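Long-range contacts in protocadherin gamma-B3 (Homo sapiens, PDB 5K8R), which probably acts as a calcium-dependent cell-adhesion protein that may be involved in establishing and maintaining specific neuronal connections in the brain, represented here by its first four extracellular cadherin repeats: residues D98-F103 with P190-T195; Q138-S143 with L180-V185. All blocks are in the same frame, centred on the assembly; numbering follows the deposited sequence.

Contact 1 (D98-F103 with P190-T195). With CA (calcium ion), chain D; CA (calcium ion), chain C; CA (calcium ion), chain B.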
loop_
_atom_site.group_PDB
_atom_site.type_symbol
_atom_site.label_atom_id
_atom_site.label_comp_id
_atom_site.label_asym_id
_atom_site.label_seq_id
_atom_site.Cartn_x
_atom_site.Cartn_y
_atom_site.Cartn_z
ATOM N N ASP A 98 -10.796 12.779 -45.876
ATOM C CA ASP A 98 -10.215 11.558 -46.416
ATOM C C ASP A 98 -9.279 10.868 -45.431
ATOM O O ASP A 98 -8.520 9.976 -45.828
ATOM C CB ASP A 98 -9.483 11.857 -47.725
ATOM C CG ASP A 98 -8.393 12.896 -47.559
ATOM O OD1 ASP A 98 -8.461 13.679 -46.590
ATOM O OD2 ASP A 98 -7.471 12.929 -48.400
ATOM N N ASN A 99 -9.317 11.254 -44.157
ATOM C CA ASN A 99 -8.488 10.648 -43.129
ATOM C C ASN A 99 -9.361 10.301 -41.926
ATOM O O ASN A 99 -10.112 11.163 -41.438
ATOM C CB ASN A 99 -7.354 11.587 -42.705
ATOM C CG ASN A 99 -6.265 11.694 -43.751
ATOM O OD1 ASN A 99 -6.040 12.760 -44.322
ATOM N ND2 ASN A 99 -5.576 10.586 -44.002
ATOM N N PRO A 100 -9.298 9.072 -41.428
ATOM C CA PRO A 100 -10.074 8.715 -40.244
ATOM C C PRO A 100 -9.348 9.135 -38.981
ATOM O O PRO A 100 -8.126 9.347 -38.998
ATOM C CB PRO A 100 -10.171 7.187 -40.345
ATOM C CG PRO A 100 -8.886 6.802 -41.003
ATOM C CD PRO A 100 -8.561 7.918 -41.974
ATOM N N PRO A 101 -10.060 9.277 -37.866
ATOM C CA PRO A 101 -9.381 9.490 -36.586
ATOM C C PRO A 101 -8.581 8.259 -36.192
ATOM O O PRO A 101 -8.755 7.167 -36.737
ATOM C CB PRO A 101 -10.531 9.748 -35.606
ATOM C CG PRO A 101 -11.719 9.099 -36.243
ATOM C CD PRO A 101 -11.526 9.265 -37.722
ATOM N N THR A 102 -7.685 8.448 -35.225
ATOM C CA THR A 102 -6.822 7.360 -34.795
ATOM C C THR A 102 -6.474 7.529 -33.324
ATOM O O THR A 102 -6.345 8.650 -32.824
ATOM C CB THR A 102 -5.538 7.293 -35.635
ATOM O OG1 THR A 102 -4.638 6.335 -35.065
ATOM C CG2 THR A 102 -4.857 8.653 -35.689
ATOM N N PHE A 103 -6.338 6.401 -32.636
ATOM C CA PHE A 103 -5.821 6.357 -31.278
ATOM C C PHE A 103 -4.379 5.863 -31.292
ATOM O O PHE A 103 -3.934 5.193 -32.227
ATOM C CB PHE A 103 -6.679 5.454 -30.389
ATOM C CG PHE A 103 -8.008 6.050 -30.019
ATOM C CD1 PHE A 103 -9.154 5.712 -30.716
ATOM C CD2 PHE A 103 -8.108 6.950 -28.969
ATOM C CE1 PHE A 103 -10.379 6.259 -30.374
ATOM C CE2 PHE A 103 -9.329 7.500 -28.622
ATOM C CZ PHE A 103 -10.465 7.155 -29.326
ATOM N N PRO A 190 -17.611 11.618 -46.014
ATOM C CA PRO A 190 -18.494 10.913 -45.079
ATOM C C PRO A 190 -17.881 10.774 -43.691
ATOM O O PRO A 190 -16.700 11.072 -43.509
ATOM C CB PRO A 190 -18.665 9.545 -45.734
ATOM C CG PRO A 190 -17.370 9.325 -46.435
ATOM C CD PRO A 190 -16.923 10.683 -46.923
ATOM N N SER A 191 -18.680 10.326 -42.726
ATOM C CA SER A 191 -18.188 10.168 -41.365
ATOM C C SER A 191 -17.178 9.030 -41.297
ATOM O O SER A 191 -17.410 7.944 -41.839
ATOM C CB SER A 191 -19.347 9.906 -40.406
ATOM O OG SER A 191 -20.220 11.021 -40.345
ATOM N N ARG A 192 -16.054 9.285 -40.634
ATOM C CA ARG A 192 -15.029 8.282 -40.391
ATOM C C ARG A 192 -14.832 8.127 -38.890
ATOM O O ARG A 192 -14.916 9.105 -38.140
ATOM C CB ARG A 192 -13.710 8.663 -41.071
ATOM C CG ARG A 192 -13.749 8.547 -42.587
ATOM C CD ARG A 192 -12.442 8.997 -43.216
ATOM N NE ARG A 192 -12.114 8.214 -44.404
ATOM C CZ ARG A 192 -12.594 8.457 -45.618
ATOM N NH1 ARG A 192 -13.433 9.465 -45.814
ATOM N NH2 ARG A 192 -12.237 7.690 -46.639
ATOM N N SER A 193 -14.571 6.896 -38.454
ATOM C CA SER A 193 -14.503 6.586 -37.034
ATOM C C SER A 193 -13.366 5.611 -36.770
ATOM O O SER A 193 -12.787 5.026 -37.691
ATOM C CB SER A 193 -15.830 6.005 -36.530
ATOM O OG SER A 193 -16.129 4.782 -37.180
ATOM N N CYS A 194 -13.050 5.442 -35.488
ATOM C CA CYS A 194 -12.079 4.448 -35.054
ATOM C C CYS A 194 -12.406 4.042 -33.625
ATOM O O CYS A 194 -13.087 4.766 -32.895
ATOM C CB CYS A 194 -10.642 4.972 -35.146
ATOM S SG CYS A 194 -10.255 6.277 -33.964
ATOM N N THR A 195 -11.912 2.871 -33.231
ATOM C CA THR A 195 -12.212 2.310 -31.924
ATOM C C THR A 195 -10.929 1.949 -31.191
ATOM O O THR A 195 -9.920 1.587 -31.801
ATOM C CB THR A 195 -13.102 1.063 -32.034
ATOM O OG1 THR A 195 -12.494 0.119 -32.925
ATOM C CG2 THR A 195 -14.483 1.435 -32.554
HETATM CA CA CA D . -8.052 15.919 -45.653
HETATM CA CA CA C . -5.446 14.273 -48.180
HETATM CA CA CA B . -11.120 13.087 -40.477
#
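Arg192 lies lengthwise against the backbone of Asp98, Asn99 and Pro100, reaching along the linker with its aliphatic stem. Its CB rests on the CA and CB of Pro100, and its CD packs 3.6 Å from Pro100 N. The chain bends about its CG-CD bond, and one face of the guanidinium covers the backbone at Asp98; Asp98 CA lies over that face toward its rim, 3.9 Å from Arg192 NH1. Asp98 leaves the backbone away from the arginine, and its carboxylate is taken up by metal: OD1 binds the calcium ion of chain D at 2.5 Å and OD2 that of chain C at 2.4 Å. Asp98 OD1 and Arg192 NH1 stay too far apart for a salt bridge. Asn99 contributes its main-chain O to the calcium ion of chain B, 2.4 Å away. These residues belong to the DxNDN linker motif of cadherins, which joins the first repeat to the second. Glu9, Glu10, Asp61 and Glu63 of the first repeat complete the sites of Asp98 together with Asp95, Ile96 and Asp131, whereas Asn97, Asp129, Asp131 and Asp186 share the ion bound by Asn99. The end-to-end directions of 98-103 and 192-195 differ by 16°, yet the backbones exchange no hydrogen bonds, and proline and sulfur fill the seam. Pro101 turns its ring toward the strand, CD 3.4 Å from Arg192 O and CG against Ser193 CA. Cys194 SG, set between its own N and carbonyl carbon (chi1 69°), reaches to 3.3 Å from Pro101 O and 3.5 Å from Phe103 CD1. The sulfur approaches that ring obliquely, 59° off its normal, while Cys194 O lies in the ring plane beside the edge.

Contact 2 (Q138-S143 with L180-V185)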
loop_
_atom_site.group_PDB
_atom_site.type_symbol
_atom_site.label_atom_id
_atom_site.label_comp_id
_atom_site.label_asym_id
_atom_site.label_seq_id
_atom_site.Cartn_x
_atom_site.Cartn_y
_atom_site.Cartn_z
ATOM N N GLN A 138 -13.907 15.799 -33.416
ATOM C CA GLN A 138 -14.234 14.442 -33.006
ATOM C C GLN A 138 -15.448 14.410 -32.085
ATOM O O GLN A 138 -15.778 15.383 -31.403
ATOM C CB GLN A 138 -13.038 13.785 -32.311
ATOM C CG GLN A 138 -11.795 13.694 -33.177
ATOM C CD GLN A 138 -12.049 12.980 -34.490
ATOM O OE1 GLN A 138 -12.798 12.005 -34.546
ATOM N NE2 GLN A 138 -11.432 13.470 -35.557
ATOM N N GLN A 139 -16.111 13.257 -32.080
ATOM C CA GLN A 139 -17.226 12.970 -31.188
ATOM C C GLN A 139 -16.985 11.592 -30.593
ATOM O O GLN A 139 -16.828 10.615 -31.334
ATOM C CB GLN A 139 -18.563 13.017 -31.932
ATOM C CG GLN A 139 -19.772 13.187 -31.031
ATOM C CD GLN A 139 -20.102 14.642 -30.774
ATOM O OE1 GLN A 139 -20.668 14.989 -29.737
ATOM N NE2 GLN A 139 -19.756 15.503 -31.724
ATOM N N TYR A 140 -16.944 11.513 -29.267
ATOM C CA TYR A 140 -16.569 10.289 -28.574
ATOM C C TYR A 140 -17.795 9.610 -27.979
ATOM O O TYR A 140 -18.698 10.273 -27.460
ATOM C CB TYR A 140 -15.544 10.581 -27.478
ATOM C CG TYR A 140 -14.251 11.152 -28.011
ATOM C CD1 TYR A 140 -13.229 10.319 -28.445
ATOM C CD2 TYR A 140 -14.056 12.524 -28.092
ATOM C CE1 TYR A 140 -12.046 10.837 -28.940
ATOM C CE2 TYR A 140 -12.877 13.051 -28.585
ATOM C CZ TYR A 140 -11.876 12.203 -29.007
ATOM O OH TYR A 140 -10.701 12.722 -29.498
ATOM N N TYR A 141 -17.816 8.281 -28.059
ATOM C CA TYR A 141 -18.904 7.473 -27.527
ATOM C C TYR A 141 -18.321 6.275 -26.796
ATOM O O TYR A 141 -17.436 5.595 -27.323
ATOM C CB TYR A 141 -19.843 6.995 -28.641
ATOM C CG TYR A 141 -20.445 8.104 -29.473
ATOM C CD1 TYR A 141 -21.641 8.704 -29.101
ATOM C CD2 TYR A 141 -19.823 8.543 -30.634
ATOM C CE1 TYR A 141 -22.197 9.715 -29.860
ATOM C CE2 TYR A 141 -20.372 9.554 -31.400
ATOM C CZ TYR A 141 -21.560 10.137 -31.009
ATOM O OH TYR A 141 -22.113 11.142 -31.766
ATOM N N LEU A 142 -18.817 6.021 -25.590
ATOM C CA LEU A 142 -18.421 4.859 -24.808
ATOM C C LEU A 142 -19.533 3.821 -24.857
ATOM O O LEU A 142 -20.709 4.158 -24.677
ATOM C CB LEU A 142 -18.127 5.243 -23.356
ATOM C CG LEU A 142 -17.641 4.112 -22.447
ATOM C CD1 LEU A 142 -16.184 3.781 -22.735
ATOM C CD2 LEU A 142 -17.838 4.464 -20.981
ATOM N N SER A 143 -19.161 2.571 -25.108
ATOM C CA SER A 143 -20.143 1.500 -25.108
ATOM C C SER A 143 -20.741 1.351 -23.711
ATOM O O SER A 143 -20.035 1.537 -22.712
ATOM C CB SER A 143 -19.503 0.186 -25.557
ATOM O OG SER A 143 -18.981 0.302 -26.870
ATOM N N LEU A 180 -13.834 -1.875 -21.620
ATOM C CA LEU A 180 -14.621 -0.808 -22.216
ATOM C C LEU A 180 -14.194 -0.578 -23.661
ATOM O O LEU A 180 -13.072 -0.901 -24.061
ATOM C CB LEU A 180 -14.469 0.492 -21.419
ATOM C CG LEU A 180 -14.595 0.377 -19.899
ATOM C CD1 LEU A 180 -14.403 1.735 -19.241
ATOM C CD2 LEU A 180 -15.936 -0.223 -19.518
ATOM N N VAL A 181 -15.109 -0.009 -24.442
ATOM C CA VAL A 181 -14.879 0.294 -25.849
ATOM C C VAL A 181 -15.153 1.774 -26.071
ATOM O O VAL A 181 -16.207 2.283 -25.671
ATOM C CB VAL A 181 -15.759 -0.571 -26.771
ATOM C CG1 VAL A 181 -15.468 -0.257 -28.229
ATOM C CG2 VAL A 181 -15.539 -2.049 -26.485
ATOM N N LEU A 182 -14.238 2.455 -26.725
ATOM C CA LEU A 182 -14.344 3.855 -27.021
ATOM C C LEU A 182 -14.289 4.069 -28.510
ATOM O O LEU A 182 -13.453 3.544 -29.178
ATOM C CB LEU A 182 -13.193 4.585 -26.364
ATOM C CG LEU A 182 -12.954 6.063 -26.521
ATOM C CD1 LEU A 182 -14.101 6.828 -25.944
ATOM C CD2 LEU A 182 -11.671 6.529 -25.923
ATOM N N THR A 183 -15.191 4.865 -29.023
ATOM C CA THR A 183 -15.274 5.141 -30.450
ATOM C C THR A 183 -15.197 6.644 -30.689
ATOM O O THR A 183 -15.791 7.432 -29.947
ATOM C CB THR A 183 -16.573 4.578 -31.048
ATOM O OG1 THR A 183 -16.661 3.177 -30.764
ATOM C CG2 THR A 183 -16.607 4.782 -32.557
ATOM N N ALA A 184 -14.455 7.035 -31.724
ATOM C CA ALA A 184 -14.327 8.428 -32.132
ATOM C C ALA A 184 -14.812 8.561 -33.568
ATOM O O ALA A 184 -14.306 7.874 -34.463
ATOM C CB ALA A 184 -12.882 8.912 -32.003
ATOM N N VAL A 185 -15.790 9.440 -33.783
ATOM C CA VAL A 185 -16.364 9.694 -35.101
ATOM C C VAL A 185 -16.170 11.168 -35.426
ATOM O O VAL A 185 -16.587 12.037 -34.652
ATOM C CB VAL A 185 -17.858 9.322 -35.154
ATOM C CG1 VAL A 185 -18.360 9.345 -36.592
ATOM C CG2 VAL A 185 -18.101 7.966 -34.509
HETATM O O HOH W 1 -17.924 2.955 -28.487
#
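Antiparallel pairing of an edge strand with its inner neighbour joins Gln139, Tyr141 and Ser143 to Val185, Thr183 and Val181 in the second cadherin repeat. Gln139 and Val185 exchange two backbone bonds, and so do Tyr141 and Thr183. The Gln139 N to Val185 O bond is the more bent of its pair, at 131°, and its donor is tilted from the carbonyl plane. Ser143 N extends the pairing with a nearly straight bond to Val181 O of 3.0 Å. In the Greek-key sandwich of the repeat these are strands C and F, and their side chains alternate between its interior and the outside. Tyr140, Ala184, Leu142 and Leu182 face inward. The Tyr140 ring meets Ala184 CB obliquely through CE1 at 3.7 Å, and its OH is held by Ser126 OG and Ala127 N. Leu142 swings CG anti to its backbone N (chi1 -177°), which sends the branch toward the partner strand, where CD1 lies 3.9 Å from Leu180 CB; Leu150 and Leu164 also touch this leucine. On the other face, the Tyr141 and Val185 side chains cross obliquely, Tyr141 CE2 4.2 Å from Val185 CG2. A water there lies 2.9 Å from Tyr141 O, to which it donates, and 2.6 Å from Thr183 OG1, with a longer link to Ser143 OG. At the calcium end Gln138, bent at chi2, lays OE1 beside the Val185 carbonyl carbon and gives NE2 to Asp129 OD2. Asp129 OD1 is a calcium ligand; this places Gln138 in the second shell of the site, consistent with a part in orienting the carboxylate.

In the fold
Both contacts reach the sheet of the second repeat, their centres about 11 Å apart, and contact 2 is nested inside the chain loop closed by contact 1. The join is direct: strand 193-203 neighbours strand 177-186, and Cys194 O probably accepts a hydrogen bond from Ala184 N at 2.9 Å, while Pro101 CB packs on Gln138 OE1. Contact 1 is a surface contact at the junction of two repeats, held by an arginine stem, prolines and sulfur next to calcium. Contact 2 is partly buried, regular in its backbone bonds, apolar toward the sandwich interior, with one bridging water on the other face; Gln138, bonded to the calcium ligand Asp129, brings its end close to the metal site.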